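Local atomic coordinates of putative ABC transporter (Thermobispora bispora, PDB entry 4PE6), a protein that probably serves as the solute-binding component of an ABC transporter, capturing a small carbohydrate-like molecule between its two lobes. Residues 20-25 with 80-85; 39-44 with 56-61; 148-153 with 208-213; 230-235 with 252-257; 285-290 with 309-314. All coordinates share one frame; numbering follows the deposited sequence.

Interaction 1. Residues 20-25 with 80-85; sequences FIALSN and QKPDAL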
# COMPACT_ATOMS: atom_id res chain seq x y z
N PHE A 20 22.52 -9.59 7.31
CA PHE A 20 22.33 -8.26 6.75
C PHE A 20 21.07 -8.29 5.86
O PHE A 20 21.04 -8.99 4.84
CB PHE A 20 23.59 -7.85 5.98
CG PHE A 20 23.46 -6.59 5.15
CD1 PHE A 20 22.58 -5.56 5.50
CD2 PHE A 20 24.26 -6.42 4.04
CE1 PHE A 20 22.48 -4.42 4.72
CE2 PHE A 20 24.16 -5.28 3.25
CZ PHE A 20 23.27 -4.27 3.60
N ILE A 21 20.05 -7.55 6.29
CA ILE A 21 18.77 -7.44 5.55
C ILE A 21 18.71 -6.09 4.82
O ILE A 21 18.75 -5.04 5.45
CB ILE A 21 17.56 -7.51 6.50
CG1 ILE A 21 17.66 -8.72 7.44
CG2 ILE A 21 16.26 -7.52 5.70
CD1 ILE A 21 17.76 -10.06 6.73
N ALA A 22 18.66 -6.12 3.48
CA ALA A 22 18.57 -4.92 2.67
C ALA A 22 17.14 -4.74 2.17
O ALA A 22 16.49 -5.72 1.85
CB ALA A 22 19.54 -5.03 1.50
N LEU A 23 16.65 -3.51 2.13
CA LEU A 23 15.32 -3.20 1.58
C LEU A 23 15.45 -2.17 0.46
O LEU A 23 16.00 -1.06 0.66
CB LEU A 23 14.37 -2.71 2.66
CG LEU A 23 12.89 -2.55 2.27
CD1 LEU A 23 12.00 -2.64 3.51
CD2 LEU A 23 12.61 -1.27 1.52
N SER A 24 14.94 -2.52 -0.71
CA SER A 24 14.93 -1.62 -1.86
C SER A 24 13.48 -1.25 -2.17
O SER A 24 12.63 -2.13 -2.42
CB SER A 24 15.56 -2.28 -3.08
OG SER A 24 15.28 -1.54 -4.25
N ASN A 25 13.19 0.04 -2.11
CA ASN A 25 11.83 0.54 -2.30
C ASN A 25 11.72 1.39 -3.54
O ASN A 25 12.45 2.40 -3.68
CB ASN A 25 11.42 1.34 -1.08
CG ASN A 25 10.11 2.06 -1.26
OD1 ASN A 25 9.17 1.53 -1.86
ND2 ASN A 25 10.02 3.27 -0.76
N GLN A 80 27.31 -4.98 -1.21
CA GLN A 80 27.46 -5.01 0.24
C GLN A 80 27.10 -6.36 0.84
O GLN A 80 27.08 -6.52 2.06
CB GLN A 80 26.60 -3.92 0.87
CG GLN A 80 27.01 -2.52 0.47
CD GLN A 80 26.05 -1.48 1.00
OE1 GLN A 80 25.32 -0.86 0.23
NE2 GLN A 80 26.05 -1.27 2.31
N LYS A 81 26.77 -7.33 -0.01
CA LYS A 81 26.59 -8.71 0.41
C LYS A 81 25.46 -8.92 1.42
O LYS A 81 25.65 -9.50 2.48
CB LYS A 81 27.90 -9.27 0.97
CG LYS A 81 29.00 -9.36 -0.08
CD LYS A 81 28.73 -10.53 -1.04
CE LYS A 81 29.99 -10.91 -1.81
NZ LYS A 81 30.42 -9.79 -2.69
N PRO A 82 24.24 -8.46 1.06
CA PRO A 82 23.15 -8.74 1.95
C PRO A 82 22.80 -10.23 1.95
O PRO A 82 22.96 -10.92 0.96
CB PRO A 82 22.01 -7.91 1.35
CG PRO A 82 22.29 -7.95 -0.13
CD PRO A 82 23.79 -7.92 -0.23
N ASP A 83 22.31 -10.71 3.08
CA ASP A 83 21.82 -12.10 3.19
C ASP A 83 20.39 -12.27 2.66
O ASP A 83 20.00 -13.34 2.18
CB ASP A 83 21.93 -12.52 4.65
CG ASP A 83 23.37 -12.54 5.11
OD1 ASP A 83 24.13 -13.36 4.55
OD2 ASP A 83 23.76 -11.71 5.96
N ALA A 84 19.61 -11.21 2.80
CA ALA A 84 18.26 -11.13 2.23
C ALA A 84 18.02 -9.74 1.71
O ALA A 84 18.56 -8.74 2.24
CB ALA A 84 17.20 -11.49 3.28
N LEU A 85 17.19 -9.67 0.69
CA LEU A 85 16.83 -8.46 0.02
C LEU A 85 15.31 -8.40 -0.06
O LEU A 85 14.67 -9.33 -0.59
CB LEU A 85 17.45 -8.44 -1.38
CG LEU A 85 17.10 -7.25 -2.25
CD1 LEU A 85 17.61 -5.94 -1.64
CD2 LEU A 85 17.64 -7.47 -3.67

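Interaction 2. Residues 39-44 with 56-61; sequences KFEEAA and YKVVNA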
# COMPACT_ATOMS: atom_id res chain seq x y z
N LYS A 39 7.95 1.57 9.81
CA LYS A 39 7.65 0.33 10.52
C LYS A 39 8.75 -0.72 10.32
O LYS A 39 9.12 -1.40 11.28
CB LYS A 39 6.30 -0.25 10.08
CG LYS A 39 5.11 0.64 10.36
CD LYS A 39 4.87 0.81 11.86
CE LYS A 39 3.81 1.87 12.12
NZ LYS A 39 3.21 1.66 13.46
N PHE A 40 9.29 -0.84 9.09
CA PHE A 40 10.42 -1.71 8.84
C PHE A 40 11.62 -1.32 9.68
O PHE A 40 12.27 -2.18 10.26
CB PHE A 40 10.85 -1.70 7.36
CG PHE A 40 12.13 -2.45 7.12
CD1 PHE A 40 12.13 -3.84 7.07
CD2 PHE A 40 13.34 -1.78 6.99
CE1 PHE A 40 13.31 -4.54 6.86
CE2 PHE A 40 14.52 -2.47 6.79
CZ PHE A 40 14.50 -3.86 6.73
N GLU A 41 11.94 -0.04 9.70
CA GLU A 41 13.13 0.41 10.39
C GLU A 41 13.01 0.22 11.91
O GLU A 41 13.96 -0.19 12.57
CB GLU A 41 13.43 1.86 10.04
CG GLU A 41 14.06 2.02 8.68
CD GLU A 41 14.27 3.47 8.29
OE1 GLU A 41 13.54 4.34 8.79
OE2 GLU A 41 15.15 3.72 7.44
N GLU A 42 11.84 0.52 12.45
CA GLU A 42 11.56 0.22 13.86
C GLU A 42 11.70 -1.28 14.15
O GLU A 42 12.32 -1.66 15.13
CB GLU A 42 10.17 0.70 14.23
CG GLU A 42 9.71 0.31 15.62
CD GLU A 42 8.29 0.77 15.90
OE1 GLU A 42 7.35 0.33 15.21
OE2 GLU A 42 8.13 1.54 16.85
N ALA A 43 11.13 -2.13 13.31
CA ALA A 43 11.21 -3.57 13.54
C ALA A 43 12.65 -4.10 13.40
O ALA A 43 13.07 -4.99 14.15
CB ALA A 43 10.29 -4.32 12.60
N ALA A 44 13.38 -3.57 12.43
CA ALA A 44 14.75 -4.00 12.16
C ALA A 44 15.66 -3.62 13.31
O ALA A 44 16.49 -4.43 13.75
CB ALA A 44 15.25 -3.37 10.88
N TYR A 56 20.97 -3.61 8.85
CA TYR A 56 19.87 -3.35 7.92
C TYR A 56 20.14 -2.06 7.15
O TYR A 56 20.80 -1.16 7.65
CB TYR A 56 18.53 -3.29 8.66
CG TYR A 56 18.29 -2.06 9.51
CD1 TYR A 56 17.71 -0.92 8.97
CD2 TYR A 56 18.63 -2.05 10.86
CE1 TYR A 56 17.49 0.21 9.76
CE2 TYR A 56 18.40 -0.93 11.65
CZ TYR A 56 17.84 0.19 11.10
OH TYR A 56 17.63 1.30 11.89
N LYS A 57 19.62 -2.01 5.92
CA LYS A 57 19.74 -0.85 5.07
C LYS A 57 18.48 -0.66 4.22
O LYS A 57 17.95 -1.64 3.65
CB LYS A 57 20.95 -0.99 4.16
CG LYS A 57 21.41 0.32 3.53
CD LYS A 57 22.61 0.09 2.62
CE LYS A 57 22.87 1.25 1.69
NZ LYS A 57 23.58 2.31 2.43
N VAL A 58 18.02 0.59 4.16
CA VAL A 58 16.93 1.01 3.28
C VAL A 58 17.43 1.90 2.15
O VAL A 58 18.13 2.90 2.37
CB VAL A 58 15.87 1.78 4.09
CG1 VAL A 58 14.83 2.41 3.16
CG2 VAL A 58 15.21 0.84 5.07
N VAL A 59 17.05 1.56 0.93
CA VAL A 59 17.32 2.45 -0.18
C VAL A 59 16.05 2.73 -0.97
O VAL A 59 15.36 1.79 -1.38
CB VAL A 59 18.42 1.89 -1.08
CG1 VAL A 59 18.66 2.84 -2.24
CG2 VAL A 59 19.71 1.70 -0.27
N ASN A 60 15.74 4.01 -1.15
CA ASN A 60 14.55 4.44 -1.91
C ASN A 60 14.96 4.97 -3.27
O ASN A 60 15.86 5.82 -3.37
CB ASN A 60 13.79 5.55 -1.18
CG ASN A 60 13.27 5.13 0.18
OD1 ASN A 60 12.50 4.16 0.31
ND2 ASN A 60 13.65 5.89 1.22
N ALA A 61 14.27 4.51 -4.31
CA ALA A 61 14.43 5.11 -5.64
C ALA A 61 13.63 6.44 -5.71
O ALA A 61 12.46 6.46 -5.38
CB ALA A 61 13.96 4.13 -6.71

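Interaction 3. Residues 148-153 with 208-213; sequences NVIVVR and DAVIGC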
# COMPACT_ATOMS: atom_id res chain seq x y z
N ASN A 148 -21.71 11.62 -11.37
CA ASN A 148 -20.42 11.86 -11.97
C ASN A 148 -19.30 11.52 -11.00
O ASN A 148 -19.36 11.86 -9.81
CB ASN A 148 -20.31 13.33 -12.40
CG ASN A 148 -21.30 13.71 -13.47
OD1 ASN A 148 -21.59 12.91 -14.39
ND2 ASN A 148 -21.81 14.94 -13.40
N VAL A 149 -18.29 10.83 -11.49
CA VAL A 149 -17.15 10.48 -10.67
C VAL A 149 -15.81 10.83 -11.30
O VAL A 149 -15.67 10.89 -12.55
CB VAL A 149 -17.13 8.98 -10.32
CG1 VAL A 149 -18.37 8.60 -9.54
CG2 VAL A 149 -16.97 8.13 -11.57
N ILE A 150 -14.82 11.04 -10.42
CA ILE A 150 -13.44 11.19 -10.85
C ILE A 150 -12.67 9.96 -10.37
O ILE A 150 -12.84 9.54 -9.23
CB ILE A 150 -12.81 12.48 -10.29
CG1 ILE A 150 -13.46 13.70 -10.93
CG2 ILE A 150 -11.29 12.48 -10.49
CD1 ILE A 150 -12.95 15.02 -10.39
N VAL A 151 -11.86 9.38 -11.24
CA VAL A 151 -10.94 8.32 -10.85
C VAL A 151 -9.56 8.92 -10.69
O VAL A 151 -9.03 9.54 -11.62
CB VAL A 151 -10.89 7.19 -11.91
CG1 VAL A 151 -9.95 6.06 -11.49
CG2 VAL A 151 -12.28 6.65 -12.18
N VAL A 152 -8.96 8.69 -9.53
CA VAL A 152 -7.60 9.11 -9.25
C VAL A 152 -6.76 7.86 -9.09
O VAL A 152 -6.92 7.11 -8.13
CB VAL A 152 -7.50 9.93 -7.95
CG1 VAL A 152 -6.06 10.34 -7.72
CG2 VAL A 152 -8.44 11.14 -7.96
N ARG A 153 -5.88 7.62 -10.05
CA ARG A 153 -5.03 6.46 -10.03
C ARG A 153 -3.93 6.55 -8.98
O ARG A 153 -3.50 7.64 -8.55
CB ARG A 153 -4.43 6.22 -11.40
CG ARG A 153 -5.50 5.94 -12.45
CD ARG A 153 -4.93 5.65 -13.83
NE ARG A 153 -4.12 4.44 -13.84
CZ ARG A 153 -3.69 3.83 -14.95
NH1 ARG A 153 -3.96 4.33 -16.14
NH2 ARG A 153 -2.96 2.73 -14.88
N ASP A 208 -19.95 13.65 -7.79
CA ASP A 208 -20.57 12.98 -6.64
C ASP A 208 -19.60 12.12 -5.83
O ASP A 208 -19.76 11.93 -4.61
CB ASP A 208 -21.75 12.16 -7.14
CG ASP A 208 -22.75 13.03 -7.89
OD1 ASP A 208 -23.38 13.85 -7.21
OD2 ASP A 208 -22.89 12.93 -9.13
N ALA A 209 -18.58 11.61 -6.50
CA ALA A 209 -17.59 10.80 -5.82
C ALA A 209 -16.23 10.86 -6.49
O ALA A 209 -16.15 11.03 -7.71
CB ALA A 209 -18.06 9.35 -5.74
N VAL A 210 -15.19 10.66 -5.70
CA VAL A 210 -13.85 10.51 -6.22
C VAL A 210 -13.25 9.21 -5.72
O VAL A 210 -12.98 9.06 -4.52
CB VAL A 210 -12.96 11.70 -5.85
CG1 VAL A 210 -11.60 11.54 -6.49
CG2 VAL A 210 -13.64 12.99 -6.27
N ILE A 211 -13.07 8.27 -6.65
CA ILE A 211 -12.56 6.95 -6.35
C ILE A 211 -11.05 6.99 -6.54
O ILE A 211 -10.55 7.06 -7.68
CB ILE A 211 -13.20 5.87 -7.25
CG1 ILE A 211 -14.71 5.84 -7.03
CG2 ILE A 211 -12.61 4.51 -6.94
CD1 ILE A 211 -15.46 4.86 -7.93
N GLY A 212 -10.34 6.96 -5.43
CA GLY A 212 -8.91 7.12 -5.46
C GLY A 212 -8.16 6.06 -4.71
O GLY A 212 -8.70 4.98 -4.39
N CYS A 213 -6.90 6.38 -4.42
CA CYS A 213 -5.98 5.51 -3.72
C CYS A 213 -5.51 6.23 -2.46
O CYS A 213 -4.53 6.97 -2.50
CB CYS A 213 -4.77 5.21 -4.61
SG CYS A 213 -3.55 4.13 -3.85
O HOH W 1 -8.48 4.78 -8.14

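Interaction 4. Residues 230-235 with 252-257; sequences IPAVTF and NGSVAV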
# COMPACT_ATOMS: atom_id res chain seq x y z
N ILE A 230 -17.97 18.70 -0.68
CA ILE A 230 -17.04 17.60 -0.60
C ILE A 230 -17.79 16.31 -1.06
O ILE A 230 -18.82 15.97 -0.51
CB ILE A 230 -16.50 17.46 0.85
CG1 ILE A 230 -15.91 18.79 1.37
CG2 ILE A 230 -15.50 16.32 0.98
CD1 ILE A 230 -14.69 19.31 0.62
N PRO A 231 -17.30 15.63 -2.11
CA PRO A 231 -17.95 14.37 -2.53
C PRO A 231 -17.61 13.19 -1.64
O PRO A 231 -16.85 13.34 -0.70
CB PRO A 231 -17.37 14.13 -3.92
CG PRO A 231 -16.02 14.75 -3.85
CD PRO A 231 -16.16 15.97 -2.98
N ALA A 232 -18.17 12.00 -1.94
CA ALA A 232 -17.67 10.78 -1.31
C ALA A 232 -16.24 10.56 -1.78
O ALA A 232 -15.96 10.63 -2.97
CB ALA A 232 -18.54 9.57 -1.65
N VAL A 233 -15.32 10.34 -0.85
CA VAL A 233 -13.91 10.14 -1.17
C VAL A 233 -13.35 8.86 -0.56
O VAL A 233 -13.99 8.19 0.27
CB VAL A 233 -13.04 11.35 -0.75
CG1 VAL A 233 -13.43 12.60 -1.53
CG2 VAL A 233 -13.15 11.61 0.74
N THR A 234 -12.14 8.51 -0.98
CA THR A 234 -11.43 7.35 -0.46
C THR A 234 -10.28 7.89 0.37
O THR A 234 -9.26 8.30 -0.18
CB THR A 234 -10.91 6.45 -1.59
OG1 THR A 234 -10.12 7.22 -2.52
CG2 THR A 234 -12.08 5.81 -2.33
N PHE A 235 -10.46 7.93 1.69
CA PHE A 235 -9.48 8.53 2.55
C PHE A 235 -8.23 7.70 2.73
O PHE A 235 -8.27 6.47 2.70
CB PHE A 235 -10.07 8.75 3.95
CG PHE A 235 -11.01 9.91 4.02
CD1 PHE A 235 -10.54 11.20 3.80
CD2 PHE A 235 -12.34 9.72 4.32
CE1 PHE A 235 -11.40 12.27 3.87
CE2 PHE A 235 -13.20 10.81 4.40
CZ PHE A 235 -12.73 12.08 4.17
N ASN A 252 -21.19 10.77 3.92
CA ASN A 252 -21.62 10.87 2.53
C ASN A 252 -21.18 9.71 1.64
O ASN A 252 -21.20 9.82 0.42
CB ASN A 252 -21.07 12.17 1.94
CG ASN A 252 -19.55 12.18 1.88
OD1 ASN A 252 -18.88 11.28 2.39
ND2 ASN A 252 -19.00 13.22 1.26
N GLY A 253 -20.79 8.60 2.26
CA GLY A 253 -20.35 7.43 1.51
C GLY A 253 -18.84 7.31 1.45
O GLY A 253 -18.31 6.38 0.83
N SER A 254 -18.13 8.26 2.07
CA SER A 254 -16.67 8.20 2.11
C SER A 254 -16.23 6.92 2.78
O SER A 254 -16.94 6.39 3.62
CB SER A 254 -16.08 9.44 2.79
OG SER A 254 -16.24 10.57 1.94
N VAL A 255 -15.08 6.39 2.36
CA VAL A 255 -14.51 5.15 2.93
C VAL A 255 -13.04 5.34 3.27
O VAL A 255 -12.41 6.32 2.86
CB VAL A 255 -14.67 3.95 1.98
CG1 VAL A 255 -16.14 3.65 1.79
CG2 VAL A 255 -13.96 4.21 0.65
N ALA A 256 -12.50 4.42 4.06
CA ALA A 256 -11.08 4.41 4.40
C ALA A 256 -10.56 2.99 4.37
O ALA A 256 -10.79 2.20 5.31
CB ALA A 256 -10.86 5.02 5.78
N VAL A 257 -9.87 2.66 3.28
CA VAL A 257 -9.29 1.33 3.09
C VAL A 257 -7.97 1.44 2.31
O VAL A 257 -7.86 2.22 1.36
CB VAL A 257 -10.29 0.38 2.38
CG1 VAL A 257 -10.79 0.98 1.07
CG2 VAL A 257 -9.68 -1.00 2.16
O HOH W 2 -9.24 4.60 0.84

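Interaction 5. Residues 285-290 with 309-314; sequences TFPIVL and AAWPWT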
# COMPACT_ATOMS: atom_id res chain seq x y z
N THR A 285 -0.61 -14.24 0.58
CA THR A 285 -1.51 -13.09 0.70
C THR A 285 -1.78 -12.74 2.16
O THR A 285 -2.35 -13.52 2.92
CB THR A 285 -2.82 -13.30 -0.07
OG1 THR A 285 -2.51 -13.39 -1.47
CG2 THR A 285 -3.75 -12.14 0.13
N PHE A 286 -1.34 -11.55 2.54
CA PHE A 286 -1.60 -11.00 3.85
C PHE A 286 -2.76 -9.98 3.77
O PHE A 286 -3.16 -9.58 2.66
CB PHE A 286 -0.32 -10.34 4.41
CG PHE A 286 0.60 -11.29 5.14
CD1 PHE A 286 1.10 -12.41 4.51
CD2 PHE A 286 0.96 -11.04 6.45
CE1 PHE A 286 1.93 -13.30 5.18
CE2 PHE A 286 1.80 -11.92 7.13
CZ PHE A 286 2.28 -13.06 6.50
N PRO A 287 -3.31 -9.57 4.92
CA PRO A 287 -4.54 -8.77 4.93
C PRO A 287 -4.34 -7.28 4.75
O PRO A 287 -3.43 -6.68 5.33
CB PRO A 287 -5.12 -9.04 6.32
CG PRO A 287 -3.92 -9.32 7.17
CD PRO A 287 -3.00 -10.10 6.27
N ILE A 288 -5.27 -6.68 4.01
CA ILE A 288 -5.36 -5.23 3.89
C ILE A 288 -5.88 -4.62 5.21
O ILE A 288 -6.16 -5.34 6.17
CB ILE A 288 -6.30 -4.83 2.73
CG1 ILE A 288 -7.71 -5.39 2.97
CG2 ILE A 288 -5.74 -5.29 1.38
CD1 ILE A 288 -8.76 -4.83 2.02
N VAL A 289 -5.99 -3.28 5.24
CA VAL A 289 -6.50 -2.53 6.39
C VAL A 289 -7.77 -1.80 5.97
O VAL A 289 -7.73 -0.71 5.38
CB VAL A 289 -5.47 -1.50 6.94
CG1 VAL A 289 -6.00 -0.87 8.22
CG2 VAL A 289 -4.12 -2.16 7.20
N LEU A 290 -8.91 -2.43 6.25
CA LEU A 290 -10.21 -1.82 6.00
C LEU A 290 -10.69 -1.18 7.30
O LEU A 290 -10.83 -1.86 8.31
CB LEU A 290 -11.19 -2.90 5.52
CG LEU A 290 -12.67 -2.53 5.40
CD1 LEU A 290 -12.91 -1.56 4.26
CD2 LEU A 290 -13.50 -3.81 5.25
N ALA A 309 -2.41 3.47 9.25
CA ALA A 309 -2.78 2.25 9.94
C ALA A 309 -2.00 1.08 9.35
O ALA A 309 -1.86 0.97 8.10
CB ALA A 309 -4.28 2.00 9.84
N ALA A 310 -1.49 0.24 10.23
CA ALA A 310 -0.58 -0.86 9.89
C ALA A 310 -0.78 -2.00 10.87
O ALA A 310 -1.02 -1.76 12.04
CB ALA A 310 0.85 -0.36 9.94
N TRP A 311 -0.71 -3.26 10.42
CA TRP A 311 -0.88 -4.37 11.35
C TRP A 311 0.45 -4.61 12.10
O TRP A 311 1.53 -4.55 11.49
CB TRP A 311 -1.35 -5.64 10.63
CG TRP A 311 -2.67 -5.52 9.94
CD1 TRP A 311 -2.92 -5.77 8.62
CD2 TRP A 311 -3.92 -5.16 10.53
NE1 TRP A 311 -4.27 -5.60 8.35
CE2 TRP A 311 -4.90 -5.21 9.50
CE3 TRP A 311 -4.32 -4.80 11.82
CZ2 TRP A 311 -6.23 -4.90 9.72
CZ3 TRP A 311 -5.65 -4.50 12.04
CH2 TRP A 311 -6.59 -4.55 10.99
N PRO A 312 0.38 -4.82 13.42
CA PRO A 312 1.62 -5.01 14.18
C PRO A 312 2.12 -6.46 14.11
O PRO A 312 1.87 -7.26 15.02
CB PRO A 312 1.21 -4.61 15.61
CG PRO A 312 -0.23 -5.00 15.68
CD PRO A 312 -0.80 -4.78 14.30
N TRP A 313 2.82 -6.80 13.04
CA TRP A 313 3.34 -8.15 12.89
C TRP A 313 4.50 -8.42 13.84
O TRP A 313 5.48 -7.69 13.86
CB TRP A 313 3.77 -8.42 11.44
CG TRP A 313 2.68 -8.22 10.50
CD1 TRP A 313 2.52 -7.17 9.65
CD2 TRP A 313 1.55 -9.08 10.30
NE1 TRP A 313 1.36 -7.31 8.94
CE2 TRP A 313 0.74 -8.47 9.32
CE3 TRP A 313 1.14 -10.30 10.85
CZ2 TRP A 313 -0.45 -9.04 8.87
CZ3 TRP A 313 -0.06 -10.86 10.42
CH2 TRP A 313 -0.83 -10.23 9.43
N THR A 314 4.33 -9.44 14.66
CA THR A 314 5.42 -10.03 15.40
C THR A 314 5.85 -11.24 14.58
O THR A 314 5.13 -11.68 13.68
CB THR A 314 4.98 -10.49 16.80
OG1 THR A 314 3.88 -11.41 16.69
CG2 THR A 314 4.56 -9.28 17.66

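Interaction 1. Residues 20-25 with 80-85
F20 reaches across to the turn at residues 80-83, and its side chain meets D83, P82 and Q80 in turn. With CG anti to the backbone N (chi1 170°), the ring is carried over P82. CB lies alongside the carboxylate of D83, CG is near P82 CA, and F20 CD2 comes to 3.3 Å from P82 CA. Further out, F20 CE2 is 3.4 Å from Q80 O and also meets Q80 CB. P82 CB covers one face of the ring as a CH-pi contact, 4.1 Å from the F20 centroid, while the carbonyl oxygens of Q80 and K81 lie at the ring edge. The ring also makes a cation-pi contact with K55. Strands 20-25 and 84-88 are parallel neighbours in the periplasmic-binding-protein fold; the ladder proper starts with I21 and A84, and the bonds of F20 precede it. D83 OD2 takes the F20 N-H on its anti lone pair in a nearly straight bond of 2.8 Å (168°), and D83 N returns a bond to F20 O in the carbonyl plane. A84 N adds a weak bond to the same oxygen. Two residues on, A22 N donates to A84 O at 2.9 Å. On the face that carries I21 and A84, I21 CD1 touches A84 CB; on the other, A22 CB touches both P82 CB and L85 CD1, each 3.8 Å away.

Interaction 2. Residues 39-44 with 56-61
The Y56 ring carries the methyl of A44 on one face: A44 CB stands 3.8 Å from the Y56 centroid, 20° off the ring normal, a CH-pi contact displaced toward CG and CD2. The same methyl also lies over a face of the F40 ring, toward its rim. F40 and E41 approach Y56 obliquely, F40 CE2 lying 4.2 Å from Y56 CD1 and E41 CG 4.0 Å from Y56 CE1. With CG between the backbone N and the carbonyl carbon (chi1 72°), the Y56 ring is swung across the helix, A44 near its CB end. V58 is two residues on and on the same side of the strand, and V58 CG2 meets F40 CD2 at 3.7 Å. E41 OE2 is also 3.7 Å from V58 CG2; the glutamate chain crosses the valine at about a right angle, and its CG touches V58 CG2 as well as Y56. Helix 39-44 and strand 56-60 run almost antiparallel, at 170°, with their axes 9.6 Å apart. This is the packing of a beta-alpha-beta unit, in which helix 31-49 crosses over from strand 20-25 to the parallel strand 55-60, as in the Rossmann-like lobes of periplasmic binding proteins.

Interaction 3. Residues 148-153 with 208-213
Strands 148-153 and 209-211 run parallel, their axes 4.7 Å apart at closest approach and their directions 24° from each other, and V149, I150 and V151 pair with A209, V210 and I211. I150 is bonded through both its backbone groups: its N donates to A209 O, and its O accepts from I211 N at 2.9 Å. V152 N then bonds to I211 O. At the opening end, D208 has CG anti to its carbonyl carbon (chi1 -57°), which turns OD2 back to receive N148 N at 2.9 Å on the anti lone pair. D208 N answers with a 2.8 Å bond to N148 O. An alanine at D208 would remove the carboxylate and is likely to leave the N148 N-H without this acceptor. The side chains pack on both faces: V149 CG1 touches A209 CB on one; on the other V152 CG2 presses against V210 CG1 at 3.5 Å, and I150 lies beside V210. C213, joined by a disulfide to C188 of the ligand pocket, follows the strand and leads toward the bound trihydroxybutanoate. The aspartate bond thus prolongs the ladder beyond the strand start, a side-chain oxygen doing the work of a backbone carbonyl.

Interaction 4. Residues 230-235 with 252-257
A beta-alpha-beta unit, strand 232-235, helix 239-247 and strand 255-258, brings these segments together as parallel neighbours. S254 OG receives V233 N at 2.9 Å in a nearly straight bond (171°) and itself donates to N252 OD1 at 2.8 Å, in the carbonyl plane and on a lone pair. N252 OD1 also accepts from S254 N, closing an Asx turn. On the other side of the amide, N252 ND2 makes weak bonds to I230 O and P231 O. Replacing N252 by a leucine would probably leave S254 OG and S254 N without their shared acceptor, forfeit the weak ND2 bonds and loosen the hold on the serine hydroxyl. Beyond the turn two backbone bonds follow: V255 N donates to V233 O at 3.0 Å, and F235 N to V255 O at 2.8 Å. F235 CE2 lies 3.6 Å from S254 CB, while V233 CG2 covers one face of the ring. T234 CG2 and V255 CG2 meet at 3.9 Å, the two side chains pointing the same way toward helix 128-142. V233 N-H and the asparagine oxygen thus give the buried S254 hydroxyl and N-H their partners and fix the rotation of the hydroxyl.

Interaction 5. Residues 285-290 with 309-314
The indole N-H of W311 is directed at two successive carbonyls of the 285-290 segment. W311 NE1 donates to I288 O at 2.9 Å, with the oxygen in the indole plane but the donor standing well above the plane of the I288 carbonyl, and it makes a weaker, bent bond to P287 O at 3.3 Å. One face of the five-membered ring is covered by V289 CG2, which lies 4.0 Å from its centroid as a CH-pi contact. The other branch of this valine, CG1, which is anti to the backbone N (chi1 -174°), reaches A309 CB at 3.7 Å. W313 is held between two groups: F286 presents its edge to one face, with ring centroids 4.9 Å apart and planes at 69°, and W311 CB lies on the opposite face. F286 CD2 comes to 3.4 Å from W313 CZ2, and P287 CD adds a contact at the indole edge. D260 takes the indole N-H of W313 on OD2 and the backbone N-H of W311 on OD1. Segment 309-314 runs roughly antiparallel alongside strand 283-290, which neighbours strands 122-126 and 255-258, while helix 263-275 packs on F286 and W313.

In the fold
From the N terminus, interaction 1 closes the first large loop by pairing strand 20-25 with the start of strand 84-88. Interaction 2 is nested inside that loop, seating helix 31-49 on strand 55-60, which pairs with the other edge of strand 20-25. Interactions 3, 4 and 5 then follow in series, and none of the loops cross. Interactions 3 and 4 share a boundary, since strands 209-211 and 232-235 are neighbours, and they lie on the opposite side of the chain's centre from interactions 1 and 2. Interaction 5 comes between: V257 packs on residues 288-290, and K39 brushes A310, so the last contact touches both groups.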